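Local structure of uncharacterized protein (Proteus penneri, 3RD4) at residues Tyr38-Arg43 with Leu54-Ser59. The protein is of unknown function; it is a small antiparallel beta protein of the DUF2500 family, found as four chains in the assembly. Residues are numbered along the deposited sequence; the frame is centred on the assembly and turned at random.
Sequences YQVTFR and LNIDKS
Tyr38 O accepts the shortest polar bond between the two strands, from Ile56 N at 2.8 Å; the N-H points almost straight at the oxygen (177°). Two residues along, Val40 N gives a more bent bond to Leu54 O at 3.0 Å, and the return bond from Leu54 N to Val40 O is weak. Between them Gln39 and Asn55 form a non-hydrogen-bonded antiparallel pair, where Asn55 OD1 rests against Gln39 CB and the two amide planes lie 28° apart. These polar side chains suit their face, which meets Asn20, Glu21 and Arg22 of the second subunit. The opposite face is apolar, and branched or aromatic side chains suit its buried position: Val40 CG1 meets Ile56 CD1, while Leu54 CD1 lies 3.9 Å from Phe42 CD1. At helix 58-61, whose N-cap is Asp57, its OD1 also bonded to Ser60 OG, Lys58 sets its aliphatic CG over one face of the Tyr38 ring, a CH-pi contact of 3.8 Å to the centroid. With its CG anti to the backbone N (chi1 -170°), the lysine chain runs alongside the tyrosine. On its other side strand 34-44 pairs with strand 4-20, through backbone bonds of Gln39 and Thr41, while Phe42, Leu54 and Ile56 pack on Phe79 of strand 78-84.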
loop_
_atom_site.group_PDB
_atom_site.type_symbol
_atom_site.label_atom_id
_atom_site.label_comp_id
_atom_site.label_asym_id
_atom_site.label_seq_id
_atom_site.Cartn_x
_atom_site.Cartn_y
_atom_site.Cartn_z
ATOM N N TYR B 38 -3.355 -14.554 -3.590
ATOM C CA TYR B 38 -3.899 -15.266 -2.455
ATOM C C TYR B 38 -3.054 -14.916 -1.249
ATOM O O TYR B 38 -2.033 -15.552 -0.991
ATOM C CB TYR B 38 -3.842 -16.749 -2.766
ATOM C CG TYR B 38 -4.564 -17.061 -4.040
ATOM C CD1 TYR B 38 -5.954 -17.137 -4.066
ATOM C CD2 TYR B 38 -3.872 -17.275 -5.222
ATOM C CE1 TYR B 38 -6.637 -17.429 -5.242
ATOM C CE2 TYR B 38 -4.549 -17.568 -6.408
ATOM C CZ TYR B 38 -5.931 -17.646 -6.405
ATOM O OH TYR B 38 -6.615 -17.966 -7.552
ATOM N N GLN B 39 -3.461 -13.897 -0.505
ATOM C CA GLN B 39 -2.662 -13.509 0.647
ATOM C C GLN B 39 -3.238 -13.924 1.977
ATOM O O GLN B 39 -4.441 -13.850 2.200
ATOM C CB GLN B 39 -2.444 -11.999 0.671
ATOM C CG GLN B 39 -3.526 -11.266 1.407
ATOM C CD GLN B 39 -3.156 -9.843 1.707
ATOM O OE1 GLN B 39 -3.674 -9.258 2.644
ATOM N NE2 GLN B 39 -2.268 -9.272 0.908
ATOM N N VAL B 40 -2.365 -14.374 2.862
ATOM C CA VAL B 40 -2.791 -14.758 4.195
ATOM C C VAL B 40 -1.888 -14.051 5.193
ATOM O O VAL B 40 -0.688 -13.912 4.976
ATOM C CB VAL B 40 -2.782 -16.321 4.411
ATOM C CG1 VAL B 40 -1.746 -16.986 3.566
ATOM C CG2 VAL B 40 -2.516 -16.637 5.862
ATOM N N THR B 41 -2.479 -13.555 6.269
ATOM C CA THR B 41 -1.707 -12.852 7.284
ATOM C C THR B 41 -1.319 -13.770 8.450
ATOM O O THR B 41 -2.183 -14.259 9.184
ATOM C CB THR B 41 -2.499 -11.647 7.829
ATOM O OG1 THR B 41 -2.801 -10.756 6.752
ATOM C CG2 THR B 41 -1.683 -10.900 8.862
ATOM N N PHE B 42 -0.017 -14.001 8.608
ATOM C CA PHE B 42 0.506 -14.838 9.682
ATOM C C PHE B 42 1.030 -13.959 10.812
ATOM O O PHE B 42 1.720 -12.971 10.557
ATOM C CB PHE B 42 1.656 -15.701 9.173
ATOM C CG PHE B 42 1.262 -16.661 8.097
ATOM C CD1 PHE B 42 1.471 -16.349 6.763
ATOM C CD2 PHE B 42 0.680 -17.875 8.416
ATOM C CE1 PHE B 42 1.102 -17.230 5.767
ATOM C CE2 PHE B 42 0.310 -18.760 7.425
ATOM C CZ PHE B 42 0.523 -18.437 6.098
ATOM N N ARG B 43 0.701 -14.297 12.057
ATOM C CA ARG B 43 1.211 -13.526 13.185
ATOM C C ARG B 43 2.112 -14.395 14.060
ATOM O O ARG B 43 1.690 -15.459 14.505
ATOM C CB ARG B 43 0.070 -12.981 14.028
ATOM C CG ARG B 43 0.553 -12.284 15.290
ATOM C CD ARG B 43 -0.594 -11.604 16.011
ATOM N NE ARG B 43 -1.108 -10.469 15.249
ATOM C CZ ARG B 43 -2.395 -10.282 14.971
ATOM N NH1 ARG B 43 -3.298 -11.155 15.394
ATOM N NH2 ARG B 43 -2.777 -9.231 14.257
ATOM N N LEU B 54 2.018 -12.520 3.551
ATOM C CA LEU B 54 2.519 -13.126 2.330
ATOM C C LEU B 54 1.459 -13.493 1.292
ATOM O O LEU B 54 0.294 -13.757 1.625
ATOM C CB LEU B 54 3.308 -14.392 2.681
ATOM C CG LEU B 54 3.940 -14.433 4.074
ATOM C CD1 LEU B 54 4.516 -15.800 4.350
ATOM C CD2 LEU B 54 5.010 -13.366 4.171
ATOM N N ASN B 55 1.885 -13.506 0.029
ATOM C CA ASN B 55 1.021 -13.900 -1.078
ATOM C C ASN B 55 1.516 -15.301 -1.351
ATOM O O ASN B 55 2.708 -15.509 -1.528
ATOM C CB ASN B 55 1.247 -13.015 -2.295
ATOM C CG ASN B 55 1.000 -11.560 -1.994
ATOM O OD1 ASN B 55 -0.057 -11.192 -1.462
ATOM N ND2 ASN B 55 1.973 -10.714 -2.333
ATOM N N ILE B 56 0.609 -16.264 -1.353
ATOM C CA ILE B 56 0.997 -17.645 -1.550
ATOM C C ILE B 56 0.219 -18.236 -2.710
ATOM O O ILE B 56 -0.760 -17.647 -3.158
ATOM C CB ILE B 56 0.715 -18.466 -0.264
ATOM C CG1 ILE B 56 -0.781 -18.485 0.036
ATOM C CG2 ILE B 56 1.367 -17.816 0.932
ATOM C CD1 ILE B 56 -1.133 -19.306 1.254
ATOM N N ASP B 57 0.650 -19.399 -3.189
ATOM C CA ASP B 57 -0.021 -20.079 -4.300
ATOM C C ASP B 57 -1.488 -20.412 -3.997
ATOM O O ASP B 57 -1.888 -20.530 -2.831
ATOM C CB ASP B 57 0.732 -21.350 -4.625
ATOM C CG ASP B 57 0.971 -22.182 -3.397
ATOM O OD1 ASP B 57 0.266 -23.216 -3.239
ATOM O OD2 ASP B 57 1.846 -21.769 -2.588
ATOM N N LYS B 58 -2.281 -20.586 -5.054
ATOM C CA LYS B 58 -3.699 -20.864 -4.882
ATOM C C LYS B 58 -3.968 -22.108 -4.074
ATOM O O LYS B 58 -4.747 -22.086 -3.124
ATOM C CB LYS B 58 -4.415 -20.980 -6.228
ATOM C CG LYS B 58 -5.940 -21.015 -6.060
ATOM C CD LYS B 58 -6.723 -20.856 -7.375
ATOM C CE LYS B 58 -6.689 -22.115 -8.218
ATOM N NZ LYS B 58 -7.263 -23.280 -7.478
ATOM N N SER B 59 -3.313 -23.197 -4.447
ATOM C CA SER B 59 -3.522 -24.455 -3.757
ATOM C C SER B 59 -3.277 -24.417 -2.237
ATOM O O SER B 59 -4.030 -25.042 -1.473
ATOM C CB SER B 59 -2.677 -25.532 -4.398
ATOM O OG SER B 59 -2.976 -26.763 -3.783
#